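Local atomic coordinates of hypothetical protein PH1789 (Pyrococcus horikoshii, PDB entry 1WR2), a protein that is of unknown function but belongs to the ATP-grasp family, with an alpha/beta fold built on two antiparallel sheets. Residues Val59-Met64 / Leu79-Glu84; Gly133-Phe138 / Val151-Val156. All blocks are in the same frame, centred on the assembly; numbering follows the deposited sequence.

Contact 1 (Val59-Met64 / Leu79-Glu84)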
loop_
_atom_site.group_PDB
_atom_site.type_symbol
_atom_site.label_atom_id
_atom_site.label_comp_id
_atom_site.label_asym_id
_atom_site.label_seq_id
_atom_site.Cartn_x
_atom_site.Cartn_y
_atom_site.Cartn_z
ATOM N N VAL A 59 -9.917 -15.264 0.102
ATOM C CA VAL A 59 -8.861 -14.430 -0.461
ATOM C C VAL A 59 -9.411 -13.237 -1.226
ATOM O O VAL A 59 -10.621 -13.121 -1.443
ATOM C CB VAL A 59 -7.958 -15.238 -1.415
ATOM C CG1 VAL A 59 -7.399 -16.460 -0.689
ATOM C CG2 VAL A 59 -8.748 -15.664 -2.647
ATOM N N VAL A 60 -8.498 -12.362 -1.629
ATOM C CA VAL A 60 -8.800 -11.153 -2.384
ATOM C C VAL A 60 -8.107 -11.257 -3.736
ATOM O O VAL A 60 -6.982 -11.750 -3.811
ATOM C CB VAL A 60 -8.219 -9.899 -1.682
ATOM C CG1 VAL A 60 -8.296 -8.693 -2.607
ATOM C CG2 VAL A 60 -8.966 -9.626 -0.401
ATOM N N LEU A 61 -8.772 -10.816 -4.801
ATOM C CA LEU A 61 -8.146 -10.811 -6.119
ATOM C C LEU A 61 -8.037 -9.350 -6.533
ATOM O O LEU A 61 -8.987 -8.580 -6.374
ATOM C CB LEU A 61 -8.970 -11.591 -7.154
ATOM C CG LEU A 61 -8.997 -13.118 -7.046
ATOM C CD1 LEU A 61 -9.703 -13.680 -8.276
ATOM C CD2 LEU A 61 -7.568 -13.679 -6.962
ATOM N N LYS A 62 -6.869 -8.964 -7.032
ATOM C CA LYS A 62 -6.632 -7.589 -7.462
ATOM C C LYS A 62 -5.880 -7.599 -8.780
ATOM O O LYS A 62 -4.722 -8.011 -8.831
ATOM C CB LYS A 62 -5.790 -6.838 -6.432
ATOM C CG LYS A 62 -6.357 -6.793 -5.024
ATOM C CD LYS A 62 -5.428 -5.962 -4.153
ATOM C CE LYS A 62 -5.906 -5.845 -2.728
ATOM N NZ LYS A 62 -5.033 -4.913 -1.945
ATOM N N LEU A 63 -6.524 -7.131 -9.845
ATOM C CA LEU A 63 -5.878 -7.114 -11.147
ATOM C C LEU A 63 -4.749 -6.100 -11.182
ATOM O O LEU A 63 -4.917 -4.943 -10.769
ATOM C CB LEU A 63 -6.892 -6.799 -12.250
ATOM C CG LEU A 63 -6.346 -6.866 -13.674
ATOM C CD1 LEU A 63 -7.436 -7.342 -14.615
ATOM C CD2 LEU A 63 -5.809 -5.506 -14.083
ATOM N N MET A 64 -3.599 -6.538 -11.680
ATOM C CA MET A 64 -2.426 -5.676 -11.777
ATOM C C MET A 64 -2.257 -5.176 -13.205
ATOM O O MET A 64 -2.152 -5.966 -14.138
ATOM C CB MET A 64 -1.174 -6.444 -11.347
ATOM C CG MET A 64 -1.165 -6.853 -9.873
ATOM S SD MET A 64 -1.016 -5.433 -8.751
ATOM C CE MET A 64 -2.705 -5.186 -8.226
ATOM N N LEU A 79 -13.251 -8.926 -3.169
ATOM C CA LEU A 79 -12.981 -9.379 -1.815
ATOM C C LEU A 79 -13.724 -10.624 -1.334
ATOM O O LEU A 79 -14.646 -11.118 -1.978
ATOM C CB LEU A 79 -13.263 -8.235 -0.840
ATOM C CG LEU A 79 -12.644 -6.863 -1.121
ATOM C CD1 LEU A 79 -13.056 -5.916 -0.004
ATOM C CD2 LEU A 79 -11.131 -6.951 -1.191
ATOM N N ASN A 80 -13.286 -11.112 -0.176
ATOM C CA ASN A 80 -13.852 -12.272 0.498
ATOM C C ASN A 80 -14.312 -13.426 -0.391
ATOM O O ASN A 80 -15.450 -13.894 -0.289
ATOM C CB ASN A 80 -14.995 -11.816 1.412
ATOM C CG ASN A 80 -15.305 -12.821 2.505
ATOM O OD1 ASN A 80 -14.679 -12.816 3.568
ATOM N ND2 ASN A 80 -16.286 -13.683 2.256
ATOM N N ILE A 81 -13.413 -13.883 -1.257
ATOM C CA ILE A 81 -13.680 -15.005 -2.151
ATOM C C ILE A 81 -13.537 -16.258 -1.286
ATOM O O ILE A 81 -12.436 -16.606 -0.864
ATOM C CB ILE A 81 -12.655 -15.043 -3.290
ATOM C CG1 ILE A 81 -12.798 -13.775 -4.146
ATOM C CG2 ILE A 81 -12.831 -16.308 -4.093
ATOM C CD1 ILE A 81 -11.664 -13.539 -5.139
ATOM N N LYS A 82 -14.648 -16.944 -1.041
ATOM C CA LYS A 82 -14.631 -18.106 -0.162
ATOM C C LYS A 82 -14.180 -19.447 -0.721
ATOM O O LYS A 82 -13.746 -20.313 0.041
ATOM C CB LYS A 82 -16.008 -18.265 0.484
ATOM C CG LYS A 82 -16.528 -16.985 1.123
ATOM C CD LYS A 82 -17.705 -17.228 2.061
ATOM C CE LYS A 82 -18.831 -18.012 1.393
ATOM N NZ LYS A 82 -18.476 -19.454 1.211
ATOM N N ASN A 83 -14.266 -19.637 -2.031
ATOM C CA ASN A 83 -13.865 -20.917 -2.597
ATOM C C ASN A 83 -13.386 -20.852 -4.038
ATOM O O ASN A 83 -13.381 -19.794 -4.666
ATOM C CB ASN A 83 -15.027 -21.905 -2.499
ATOM C CG ASN A 83 -16.271 -21.402 -3.202
ATOM O OD1 ASN A 83 -16.254 -21.147 -4.411
ATOM N ND2 ASN A 83 -17.358 -21.248 -2.447
ATOM N N GLU A 84 -13.011 -22.015 -4.557
ATOM C CA GLU A 84 -12.495 -22.147 -5.911
ATOM C C GLU A 84 -13.467 -21.759 -7.029
ATOM O O GLU A 84 -13.059 -21.166 -8.025
ATOM C CB GLU A 84 -11.997 -23.579 -6.113
ATOM C CG GLU A 84 -11.340 -23.838 -7.454
ATOM C CD GLU A 84 -10.582 -25.153 -7.483
ATOM O OE1 GLU A 84 -9.600 -25.291 -6.714
ATOM O OE2 GLU A 84 -10.969 -26.045 -8.273
#
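Val59 and Ile81 form an antiparallel hydrogen-bonded pair at the edge of the four-stranded sheet of this ATP-grasp protein, where the outermost strand 77-81 runs out beside the start of strand 59-64. Both backbone bonds of the pair are made: Val59 N gives its hydrogen to Ile81 O at 3.0 Å, and Ile81 N returns one to Val59 O at 2.9 Å. The second is the straighter, with 163° at the hydrogen. The N-to-C directions of the short segments lie 121° apart, far from strictly antiparallel; Asn80, with positive phi, twists the chain just before Ile81.

Ile81 carries the apolar side of the contact. With CG1 beside its backbone N and anti to the carbonyl carbon (chi1 -64°) and the chain extended beyond, CD1 is carried to Leu61, and the two side chains meet at about a right angle. Its CD1 presses on Leu61 CG at 3.3 Å, tighter than normal carbon packing, and also touches Leu61 CD1 at 3.7 Å. Nearer the backbone, Val59 CG2 rests against Ile81 CB at 4.0 Å. A separate apolar touch is made by Val60 and Leu79, which lie alongside each other and point the same way; Leu79 CD2 meets both methyls of Val60, CG2 at 3.5 Å and CG1 at 3.6 Å.

Helix 84-101 covers the Leu61 and Ile81 side chains through Leu87, and Asn83 caps the start of that helix, its OD1 accepting from the backbone N of Glu86. Across strand 59-64 from strand 77-81 runs strand 109-114, which bonds to Val60 through Ala113 and to Lys62 through Leu111.

Contact 2 (Gly133-Phe138 / Val151-Val156)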
loop_
_atom_site.group_PDB
_atom_site.type_symbol
_atom_site.label_atom_id
_atom_site.label_comp_id
_atom_site.label_asym_id
_atom_site.label_seq_id
_atom_site.Cartn_x
_atom_site.Cartn_y
_atom_site.Cartn_z
ATOM N N GLY A 133 11.939 19.561 -0.618
ATOM C CA GLY A 133 12.198 18.136 -0.738
ATOM C C GLY A 133 11.019 17.269 -0.313
ATOM O O GLY A 133 9.864 17.718 -0.317
ATOM N N HIS A 134 11.308 16.023 0.065
ATOM C CA HIS A 134 10.266 15.083 0.470
ATOM C C HIS A 134 9.701 15.319 1.859
ATOM O O HIS A 134 10.410 15.698 2.791
ATOM C CB HIS A 134 10.767 13.633 0.398
ATOM C CG HIS A 134 11.013 13.147 -0.996
ATOM N ND1 HIS A 134 12.224 13.299 -1.637
ATOM C CD2 HIS A 134 10.195 12.524 -1.879
ATOM C CE1 HIS A 134 12.142 12.791 -2.855
ATOM N NE2 HIS A 134 10.922 12.313 -3.026
ATOM N N ALA A 135 8.400 15.082 1.981
ATOM C CA ALA A 135 7.712 15.229 3.246
ATOM C C ALA A 135 6.869 13.986 3.463
ATOM O O ALA A 135 6.334 13.405 2.510
ATOM C CB ALA A 135 6.842 16.471 3.227
ATOM N N ILE A 136 6.767 13.576 4.720
ATOM C CA ILE A 136 5.987 12.420 5.086
ATOM C C ILE A 136 4.764 12.923 5.863
ATOM O O ILE A 136 4.874 13.819 6.701
ATOM C CB ILE A 136 6.831 11.449 5.937
ATOM C CG1 ILE A 136 6.034 10.177 6.233
ATOM C CG2 ILE A 136 7.289 12.145 7.222
ATOM C CD1 ILE A 136 6.907 9.019 6.700
ATOM N N MET A 137 3.602 12.356 5.552
ATOM C CA MET A 137 2.332 12.738 6.178
ATOM C C MET A 137 1.688 11.564 6.900
ATOM O O MET A 137 1.862 10.403 6.515
ATOM C CB MET A 137 1.331 13.227 5.116
ATOM C CG MET A 137 1.562 14.619 4.540
ATOM S SD MET A 137 3.115 14.840 3.633
ATOM C CE MET A 137 2.736 14.096 2.028
ATOM N N PHE A 138 0.913 11.883 7.928
ATOM C CA PHE A 138 0.202 10.881 8.704
ATOM C C PHE A 138 -1.173 11.411 9.077
ATOM O O PHE A 138 -1.331 12.596 9.364
ATOM C CB PHE A 138 0.948 10.539 9.991
ATOM C CG PHE A 138 0.163 9.656 10.912
ATOM C CD1 PHE A 138 -0.028 8.309 10.611
ATOM C CD2 PHE A 138 -0.435 10.183 12.056
ATOM C CE1 PHE A 138 -0.802 7.501 11.426
ATOM C CE2 PHE A 138 -1.215 9.378 12.885
ATOM C CZ PHE A 138 -1.401 8.035 12.570
ATOM N N VAL A 151 -4.380 15.879 8.742
ATOM C CA VAL A 151 -3.103 15.236 8.484
ATOM C C VAL A 151 -1.978 16.115 9.000
ATOM O O VAL A 151 -2.061 17.340 8.933
ATOM C CB VAL A 151 -2.887 15.000 6.965
ATOM C CG1 VAL A 151 -4.091 14.275 6.372
ATOM C CG2 VAL A 151 -2.680 16.326 6.255
ATOM N N THR A 152 -0.936 15.489 9.529
ATOM C CA THR A 152 0.218 16.226 10.022
ATOM C C THR A 152 1.372 15.817 9.108
ATOM O O THR A 152 1.280 14.784 8.434
ATOM C CB THR A 152 0.540 15.855 11.490
ATOM O OG1 THR A 152 0.769 14.440 11.602
ATOM C CG2 THR A 152 -0.621 16.247 12.393
ATOM N N PHE A 153 2.436 16.615 9.063
ATOM C CA PHE A 153 3.569 16.283 8.208
ATOM C C PHE A 153 4.906 16.653 8.838
ATOM O O PHE A 153 4.960 17.346 9.861
ATOM C CB PHE A 153 3.426 16.967 6.837
ATOM C CG PHE A 153 3.896 18.397 6.810
ATOM C CD1 PHE A 153 5.230 18.702 6.533
ATOM C CD2 PHE A 153 3.013 19.439 7.067
ATOM C CE1 PHE A 153 5.678 20.034 6.514
ATOM C CE2 PHE A 153 3.446 20.771 7.051
ATOM C CZ PHE A 153 4.786 21.068 6.773
ATOM N N ARG A 154 5.981 16.177 8.218
ATOM C CA ARG A 154 7.335 16.443 8.689
ATOM C C ARG A 154 8.246 16.263 7.479
ATOM O O ARG A 154 7.907 15.516 6.558
ATOM C CB ARG A 154 7.703 15.428 9.777
ATOM C CG ARG A 154 8.231 16.017 11.077
ATOM C CD ARG A 154 7.353 17.144 11.573
ATOM N NE ARG A 154 7.163 17.104 13.016
ATOM C CZ ARG A 154 5.987 17.286 13.604
ATOM N NH1 ARG A 154 4.908 17.516 12.866
ATOM N NH2 ARG A 154 5.890 17.239 14.922
ATOM N N LEU A 155 9.385 16.947 7.456
ATOM C CA LEU A 155 10.300 16.783 6.332
ATOM C C LEU A 155 11.129 15.516 6.542
ATOM O O LEU A 155 11.511 15.185 7.666
ATOM C CB LEU A 155 11.219 18.000 6.192
ATOM C CG LEU A 155 10.498 19.289 5.801
ATOM C CD1 LEU A 155 11.511 20.415 5.587
ATOM C CD2 LEU A 155 9.695 19.041 4.524
ATOM N N VAL A 156 11.373 14.797 5.456
ATOM C CA VAL A 156 12.160 13.575 5.510
ATOM C C VAL A 156 13.636 13.975 5.383
ATOM O O VAL A 156 13.976 14.839 4.581
ATOM C CB VAL A 156 11.766 12.638 4.345
ATOM C CG1 VAL A 156 12.662 11.410 4.321
ATOM C CG2 VAL A 156 10.303 12.236 4.488
#
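Ile136 and Val156 form the apolar centre, their side chains crossing at about a right angle with Val156 CG2 3.8 Å from Ile136 CB. Helix 187-203 lies against Ile136 through Leu194 and Val197. Ala135, Met137, Phe153 and Leu155 occupy the other face: Ala135 CB touches Leu155 CD2 at 4.1 Å, and Met137 CG packs on Phe153 CB at 3.8 Å. Bends at chi2 and chi3 fold the methionine chain, and its SD also lies near that CB.

Five backbone bonds join the strands. Ile136 and Arg154 exchange two, Phe138 and Thr152 another two, and Val156 N gives a nearly straight one (176°) to His134 O at 3.0 Å. Between them, Phe153 CA makes a CA-H...O contact with Ile136 O at 3.2 Å.

At the polar edge, Arg154 NH1 hydrogen-bonds to Phe153 O at 3.0 Å, with that oxygen near the guanidinium plane, and also forms a salt bridge with Glu169. Thr152 OG1 sits at the edge of the Phe138 ring and hydrogen-bonds to Met166 O. This is a regular antiparallel ladder in which strand 152-155 forms one border of the large ATP-grasp sheet.

How the contacts relate
Following the chain from the N terminus, strand 59-64 comes first; helix 71-74 and the return along strand 77-81 bring about contact 1, which closes this excursion before helix 84-101 begins. Strand 109-114 then completes the small sheet, and the chain passes into the larger one through strand 120-129. From strand 133-140 it goes by way of helix 145-148 to strand 152-155, where contact 2 closes a second local loop. The two loops are in series, neither nested nor crossed. The centres of the two contacts lie about 34 Å apart on opposite sides of the chain's centre; contact 1 joins the outermost strand 77-81 to the smaller sheet, and contact 2 joins the outermost strand 152-155 to the larger one.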